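Local coordinates for histidine-containing phosphotransfer protein 2 (Oryza sativa, PDB 1YVI) that relays phosphoryl groups from cytokinin sensor histidine kinases to B-type response regulators in the multistep His-to-Asp phosphorelay, acting as a positive regulator of cytokinin signalling, at residues F50-I61 against Y78-V89. Sequence-based numbering, arbitrary orientation. Where two conformers were deposited one is given.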
ATOM      1  N   PHE A  50       6.227  -4.456   1.045  1.00 13.66           N
ATOM      2  CA  PHE A  50       4.829  -4.151   0.777  1.00 15.50           C
ATOM      3  C   PHE A  50       4.649  -3.604  -0.659  1.00 12.88           C
ATOM      4  O   PHE A  50       3.723  -4.022  -1.383  1.00 16.07           O
ATOM      5  CB  PHE A  50       4.308  -3.126   1.750  1.00 11.54           C
ATOM      6  CG  PHE A  50       2.949  -2.630   1.377  1.00 16.60           C
ATOM      7  CD1 PHE A  50       1.846  -3.456   1.559  1.00 13.40           C
ATOM      8  CD2 PHE A  50       2.792  -1.391   0.740  1.00 14.78           C
ATOM      9  CE1 PHE A  50       0.546  -3.044   1.179  1.00 20.12           C
ATOM     10  CE2 PHE A  50       1.488  -0.971   0.368  1.00 20.05           C
ATOM     11  CZ  PHE A  50       0.369  -1.816   0.638  1.00 15.75           C
ATOM     12  N   CYS A  51       5.508  -2.670  -1.058  1.00 14.32           N
ATOM     13  CA  CYS A  51       5.427  -2.109  -2.429  1.00 14.72           C
ATOM     14  C   CYS A  51       5.532  -3.233  -3.492  1.00 17.19           C
ATOM     15  O   CYS A  51       4.691  -3.319  -4.418  1.00 16.69           O
ATOM     16  CB  CYS A  51       6.482  -1.020  -2.629  1.00 16.41           C
ATOM     17  SG  CYS A  51       6.021   0.519  -1.739  1.00 18.80           S
ATOM     18  N   ASP A  52       6.540  -4.097  -3.332  1.00 14.01           N
ATOM     19  CA  ASP A  52       6.737  -5.279  -4.203  1.00 14.59           C
ATOM     20  C   ASP A  52       5.511  -6.161  -4.217  1.00 12.95           C
ATOM     21  O   ASP A  52       4.997  -6.506  -5.292  1.00 14.47           O
ATOM     22  CB  ASP A  52       7.935  -6.141  -3.726  1.00 15.81           C
ATOM     23  CG  ASP A  52       9.290  -5.443  -3.919  1.00 29.90           C
ATOM     24  OD1 ASP A  52       9.314  -4.405  -4.625  1.00 32.66           O
ATOM     25  OD2 ASP A  52      10.336  -5.954  -3.363  1.00 42.59           O
ATOM     26  N   ASP A  53       5.022  -6.531  -3.034  1.00 14.68           N
ATOM     27  CA  ASP A  53       3.910  -7.491  -2.931  1.00 15.90           C
ATOM     28  C   ASP A  53       2.622  -6.936  -3.491  1.00 15.70           C
ATOM     29  O   ASP A  53       1.875  -7.663  -4.122  1.00 16.75           O
ATOM     30  CB  ASP A  53       3.549  -7.790  -1.452  1.00 19.74           C
ATOM     31  CG  ASP A  53       4.368  -8.880  -0.865  1.00 26.66           C
ATOM     32  OD1 ASP A  53       5.082  -9.546  -1.650  1.00 26.84           O
ATOM     33  OD2 ASP A  53       4.329  -9.056   0.395  1.00 24.61           O
ATOM     34  N   ALA A  54       2.301  -5.688  -3.152  1.00 11.54           N
ATOM     35  CA  ALA A  54       1.070  -5.036  -3.676  1.00 14.24           C
ATOM     36  C   ALA A  54       1.124  -4.952  -5.165  1.00 15.44           C
ATOM     37  O   ALA A  54       0.167  -5.256  -5.828  1.00 16.12           O
ATOM     38  CB  ALA A  54       0.913  -3.625  -3.112  1.00 15.18           C
ATOM     39  N   ASP A  55       2.252  -4.499  -5.694  1.00 11.87           N
ATOM     40  CA  ASP A  55       2.415  -4.410  -7.136  1.00 15.05           C
ATOM     41  C   ASP A  55       2.224  -5.787  -7.819  1.00 12.54           C
ATOM     42  O   ASP A  55       1.560  -5.906  -8.863  1.00 13.02           O
ATOM     43  CB  ASP A  55       3.806  -3.866  -7.452  1.00 14.46           C
ATOM     44  CG  ASP A  55       4.132  -3.987  -8.935  1.00 28.72           C
ATOM     45  OD1 ASP A  55       3.572  -3.206  -9.715  1.00 22.32           O
ATOM     46  OD2 ASP A  55       4.880  -4.914  -9.306  1.00 29.17           O
ATOM     47  N   ARG A  56       2.787  -6.816  -7.220  1.00  9.79           N
ATOM     48  CA  ARG A  56       2.610  -8.192  -7.700  1.00 12.86           C
ATOM     49  C   ARG A  56       1.148  -8.618  -7.678  1.00 13.32           C
ATOM     50  O   ARG A  56       0.636  -9.260  -8.635  1.00 13.52           O
ATOM     51  CB  ARG A  56       3.415  -9.166  -6.815  1.00 12.61           C
ATOM     52  CG  ARG A  56       3.353 -10.577  -7.286  1.00 17.12           C
ATOM     53  CD  ARG A  56       4.066 -11.551  -6.370  1.00 17.81           C
ATOM     54  NE  ARG A  56       3.725 -11.344  -4.961  1.00 26.86           N
ATOM     55  CZ  ARG A  56       2.689 -11.902  -4.348  1.00 30.20           C
ATOM     56  NH1 ARG A  56       1.853 -12.719  -4.993  1.00 30.62           N
ATOM     57  NH2 ARG A  56       2.493 -11.637  -3.080  1.00 32.21           N
ATOM     58  N   ILE A  57       0.459  -8.350  -6.576  1.00 11.12           N
ATOM     59  CA  ILE A  57      -0.940  -8.760  -6.474  1.00 10.37           C
ATOM     60  C   ILE A  57      -1.848  -7.979  -7.433  1.00 11.51           C
ATOM     61  O   ILE A  57      -2.793  -8.526  -7.973  1.00 13.13           O
ATOM     62  CB  ILE A  57      -1.461  -8.575  -5.004  1.00 14.89           C
ATOM     63  CG1 ILE A  57      -0.830  -9.598  -4.070  1.00 13.56           C
ATOM     64  CG2 ILE A  57      -3.017  -8.753  -4.914  1.00 11.09           C
ATOM     65  CD1 ILE A  57      -0.798  -9.125  -2.604  1.00 22.37           C
ATOM     66  N   ILE A  58      -1.657  -6.672  -7.507  1.00 10.87           N
ATOM     67  CA  ILE A  58      -2.429  -5.850  -8.467  1.00 14.93           C
ATOM     68  C   ILE A  58      -2.272  -6.464  -9.872  1.00 15.65           C
ATOM     69  O   ILE A  58      -3.255  -6.667 -10.598  1.00 15.65           O
ATOM     70  CB  ILE A  58      -1.939  -4.383  -8.461  1.00 12.21           C
ATOM     71  CG1 ILE A  58      -2.382  -3.722  -7.131  1.00 14.19           C
ATOM     72  CG2 ILE A  58      -2.416  -3.629  -9.764  1.00 11.72           C
ATOM     73  CD1 ILE A  58      -1.812  -2.355  -6.830  1.00 13.53           C
ATOM     74  N   ASN A  59      -1.034  -6.806 -10.240  1.00 16.25           N
ATOM     75  CA  ASN A  59      -0.795  -7.397 -11.568  1.00 14.15           C
ATOM     76  C   ASN A  59      -1.427  -8.756 -11.703  1.00 13.43           C
ATOM     77  O   ASN A  59      -1.945  -9.067 -12.772  1.00 16.57           O
ATOM     78  CB  ASN A  59       0.686  -7.500 -11.858  1.00 16.37           C
ATOM     79  CG  ASN A  59       1.337  -6.141 -12.016  1.00 23.82           C
ATOM     80  OD1 ASN A  59       0.691  -5.177 -12.404  1.00 27.46           O
ATOM     81  ND2 ASN A  59       2.648  -6.076 -11.750  1.00 33.13           N
ATOM     82  N   GLU A  60      -1.457  -9.568 -10.639  1.00 12.30           N
ATOM     83  CA  GLU A  60      -2.165 -10.876 -10.719  1.00 12.38           C
ATOM     84  C   GLU A  60      -3.677 -10.716 -10.891  1.00 13.84           C
ATOM     85  O   GLU A  60      -4.324 -11.503 -11.598  1.00 13.23           O
ATOM     86  CB  GLU A  60      -1.929 -11.785  -9.482  1.00 14.05           C
ATOM     87  CG  GLU A  60      -0.493 -12.134  -9.210  1.00 17.97           C
ATOM     88  CD  GLU A  60       0.094 -13.239 -10.086  1.00 35.17           C
ATOM     89  OE1 GLU A  60      -0.590 -13.714 -11.031  1.00 30.02           O
ATOM     90  OE2 GLU A  60       1.266 -13.631  -9.812  1.00 36.74           O
ATOM     91  N   ILE A  61      -4.258  -9.789 -10.145  1.00 13.45           N
ATOM     92  CA  ILE A  61      -5.671  -9.476 -10.338  1.00 12.15           C
ATOM     93  C   ILE A  61      -5.958  -9.004 -11.784  1.00 14.26           C
ATOM     94  O   ILE A  61      -6.894  -9.514 -12.417  1.00 12.51           O
ATOM     95  CB  ILE A  61      -6.137  -8.398  -9.365  1.00  9.31           C
ATOM     96  CG1 ILE A  61      -6.104  -8.966  -7.904  1.00 12.85           C
ATOM     97  CG2 ILE A  61      -7.631  -8.019  -9.630  1.00 10.74           C
ATOM     98  CD1 ILE A  61      -6.137  -7.822  -6.827  1.00  9.39           C
ATOM     99  N   TYR A  78      -7.516 -12.645  -3.922  1.00  9.89           N
ATOM    100  CA  TYR A  78      -6.363 -11.722  -4.076  1.00 14.90           C
ATOM    101  C   TYR A  78      -6.608 -10.347  -3.480  1.00 13.30           C
ATOM    102  O   TYR A  78      -5.726  -9.759  -2.847  1.00 12.29           O
ATOM    103  CB  TYR A  78      -5.985 -11.496  -5.532  1.00 11.13           C
ATOM    104  CG  TYR A  78      -5.000 -12.516  -6.050  1.00 19.21           C
ATOM    105  CD1 TYR A  78      -3.702 -12.586  -5.561  1.00 23.78           C
ATOM    106  CD2 TYR A  78      -5.344 -13.346  -7.073  1.00 26.96           C
ATOM    107  CE1 TYR A  78      -2.782 -13.517  -6.087  1.00 26.51           C
ATOM    108  CE2 TYR A  78      -4.454 -14.276  -7.587  1.00 33.32           C
ATOM    109  CZ  TYR A  78      -3.169 -14.333  -7.111  1.00 25.94           C
ATOM    110  OH  TYR A  78      -2.366 -15.310  -7.618  1.00 31.41           O
ATOM    111  N   VAL A  79      -7.799  -9.809  -3.719  1.00 11.08           N
ATOM    112  CA  VAL A  79      -8.186  -8.529  -3.103  1.00 12.91           C
ATOM    113  C   VAL A  79      -8.132  -8.645  -1.559  1.00 12.01           C
ATOM    114  O   VAL A  79      -7.722  -7.742  -0.862  1.00 10.83           O
ATOM    115  CB  VAL A  79      -9.613  -8.096  -3.654  1.00 11.77           C
ATOM    116  CG1 VAL A  79     -10.212  -6.954  -2.832  1.00 10.84           C
ATOM    117  CG2 VAL A  79      -9.433  -7.727  -5.172  1.00 11.65           C
ATOM    118  N   HIS A  80      -8.563  -9.780  -1.029  1.00 15.33           N
ATOM    119  CA  HIS A  80      -8.570  -9.978   0.404  1.00 13.41           C
ATOM    120  C   HIS A  80      -7.126  -9.985   0.914  1.00 14.54           C
ATOM    121  O   HIS A  80      -6.832  -9.435   1.953  1.00 14.24           O
ATOM    122  CB  HIS A  80      -9.237 -11.342   0.712  1.00 16.63           C
ATOM    123  CG  HIS A  80      -9.338 -11.660   2.179  1.00 18.29           C
ATOM    124  ND1 HIS A  80      -8.450 -12.511   2.821  1.00 23.85           N
ATOM    125  CD2 HIS A  80     -10.209 -11.228   3.132  1.00 21.03           C
ATOM    126  CE1 HIS A  80      -8.752 -12.565   4.113  1.00 27.49           C
ATOM    127  NE2 HIS A  80      -9.831 -11.818   4.322  1.00 21.89           N
ATOM    128  N   GLN A  81      -6.225 -10.627   0.175  1.00 14.18           N
ATOM    129  CA  GLN A  81      -4.797 -10.594   0.541  1.00 17.70           C
ATOM    130  C   GLN A  81      -4.283  -9.165   0.563  1.00 17.04           C
ATOM    131  O   GLN A  81      -3.523  -8.824   1.454  1.00 14.34           O
ATOM    132  CB  GLN A  81      -3.929 -11.319  -0.477  1.00 14.45           C
ATOM    133  CG  GLN A  81      -3.983 -12.743  -0.432  1.00 31.41           C
ATOM    134  CD  GLN A  81      -2.722 -13.378  -1.046  1.00 38.47           C
ATOM    135  OE1 GLN A  81      -2.376 -14.503  -0.696  1.00 45.51           O
ATOM    136  NE2 GLN A  81      -2.065 -12.682  -1.970  1.00 35.96           N
ATOM    137  N   LEU A  82      -4.592  -8.383  -0.478  1.00 14.49           N
ATOM    138  CA  LEU A  82      -4.069  -7.014  -0.561  1.00 12.83           C
ATOM    139  C   LEU A  82      -4.663  -6.184   0.590  1.00 13.26           C
ATOM    140  O   LEU A  82      -3.999  -5.341   1.126  1.00 12.55           O
ATOM    141  CB  LEU A  82      -4.420  -6.363  -1.909  1.00 12.66           C
ATOM    142  CG  LEU A  82      -3.923  -4.940  -2.149  1.00 17.95           C
ATOM    143  CD1 LEU A  82      -2.413  -4.832  -1.910  1.00 18.59           C
ATOM    144  CD2 LEU A  82      -4.287  -4.521  -3.578  1.00 19.27           C
ATOM    145  N   LYS A  83      -5.938  -6.414   0.905  1.00 11.30           N
ATOM    146  CA  LYS A  83      -6.609  -5.752   2.009  1.00 14.30           C
ATOM    147  C   LYS A  83      -5.862  -5.997   3.309  1.00 15.03           C
ATOM    148  O   LYS A  83      -5.614  -5.064   4.077  1.00 16.89           O
ATOM    149  CB  LYS A  83      -8.011  -6.299   2.186  1.00 10.65           C
ATOM    150  CG  LYS A  83      -8.795  -5.421   3.128  1.00 17.45           C
ATOM    151  CD  LYS A  83      -9.966  -6.129   3.690  1.00 26.51           C
ATOM    152  CE  LYS A  83      -9.644  -6.797   4.973  1.00 43.10           C
ATOM    153  NZ  LYS A  83     -10.091  -5.922   6.088  1.00 53.24           N
ATOM    154  N   GLY A  84      -5.539  -7.266   3.564  1.00 16.87           N
ATOM    155  CA  GLY A  84      -4.742  -7.635   4.733  1.00 17.75           C
ATOM    156  C   GLY A  84      -3.328  -7.079   4.762  1.00 14.75           C
ATOM    157  O   GLY A  84      -2.909  -6.580   5.805  1.00 18.23           O
ATOM    158  N   SER A  85      -2.553  -7.164   3.669  1.00 16.49           N
ATOM    159  CA  SER A  85      -1.242  -6.544   3.680  1.00 19.65           C
ATOM    160  C   SER A  85      -1.270  -5.013   3.819  1.00 20.56           C
ATOM    161  O   SER A  85      -0.396  -4.415   4.490  1.00 17.26           O
ATOM    162  CB  SER A  85      -0.352  -6.971   2.493  1.00 18.73           C
ATOM    163  OG  SER A  85      -0.886  -6.458   1.287  1.00 33.02           O
ATOM    164  N   SER A  86      -2.249  -4.380   3.171  1.00 15.15           N
ATOM    165  CA  SER A  86      -2.426  -2.953   3.284  1.00 13.27           C
ATOM    166  C   SER A  86      -2.782  -2.611   4.739  1.00 11.25           C
ATOM    167  O   SER A  86      -2.225  -1.670   5.283  1.00 17.97           O
ATOM    168  CB  SER A  86      -3.561  -2.464   2.337  1.00 11.66           C
ATOM    169  OG  SER A  86      -3.134  -2.777   1.008  1.00 19.49           O
ATOM    170  N   ALA A  87      -3.690  -3.349   5.373  1.00 13.07           N
ATOM    171  CA  ALA A  87      -4.056  -3.034   6.760  1.00 15.46           C
ATOM    172  C   ALA A  87      -2.797  -3.061   7.682  1.00 20.59           C
ATOM    173  O   ALA A  87      -2.560  -2.168   8.527  1.00 18.24           O
ATOM    174  CB  ALA A  87      -5.130  -4.046   7.252  1.00 15.21           C
ATOM    175  N   SER A  88      -1.963  -4.073   7.468  1.00 19.30           N
ATOM    176  CA  SER A  88      -0.786  -4.329   8.308  1.00 19.68           C
ATOM    177  C   SER A  88       0.311  -3.288   8.166  1.00 21.05           C
ATOM    178  O   SER A  88       1.095  -3.104   9.088  1.00 25.28           O
ATOM    179  CB  SER A  88      -0.199  -5.698   7.932  0.65 21.89           C
ATOM    180  OG  SER A  88      -1.062  -6.716   8.389  0.65 23.82           O
ATOM    181  N   VAL A  89       0.424  -2.615   7.021  1.00 19.05           N
ATOM    182  CA  VAL A  89       1.370  -1.484   6.917  1.00 17.40           C
ATOM    183  C   VAL A  89       0.709  -0.143   7.196  1.00 18.61           C
ATOM    184  O   VAL A  89       1.383   0.883   7.190  1.00 19.44           O
ATOM    185  CB  VAL A  89       2.120  -1.398   5.562  1.00 21.88           C
ATOM    186  CG1 VAL A  89       2.944  -2.669   5.342  1.00 24.31           C
ATOM    187  CG2 VAL A  89       1.101  -1.115   4.397  1.00 18.69           C
TER
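One face of the Phe50 ring is covered by Val89, whose CG2 stands 3.6 Å from the ring centroid and 7° off the normal, a CH-pi contact; Ala54 CB lies over the opposite face, toward the rim. Ser86 OG meets the ring edge in plane, 3.7 Å from Phe50 CZ. That hydroxyl donates to Leu82 O (2.7 Å from Ser86 OG), a carbonyl also bonded by Ser86 N from the other face of its plane. With CG anti to the backbone N (chi1 171°), Phe50 extends its ring across to helix 72-89. Were an alanine here instead of the ring, Val89 CG2 would probably lose its aromatic partner and a gap would open beside Ser86. At the other end, Glu60 CB sits over one face of the Tyr78 ring, offset toward the rim, while Ile61 CG1 packs on Tyr78 CB at 3.5 Å. Between the rings, Leu82 reaches Ala54 CB with CD1 (3.7 Å) and Ile58 CG1 with CD2, and Ile57 CG2 rests 3.6 Å from Tyr78 O. No hydrogen bond joins the two segments, which run antiparallel at 162°, axes 9.8 Å apart, within the helical bundle of the HPt domain. The same helix 72-89 carries the exposed His80, the predicted phosphohistidine. Helix 110-142 packs against Ala54, Ile58 and Leu82, and helix 92-106 against Val79 and Ser86.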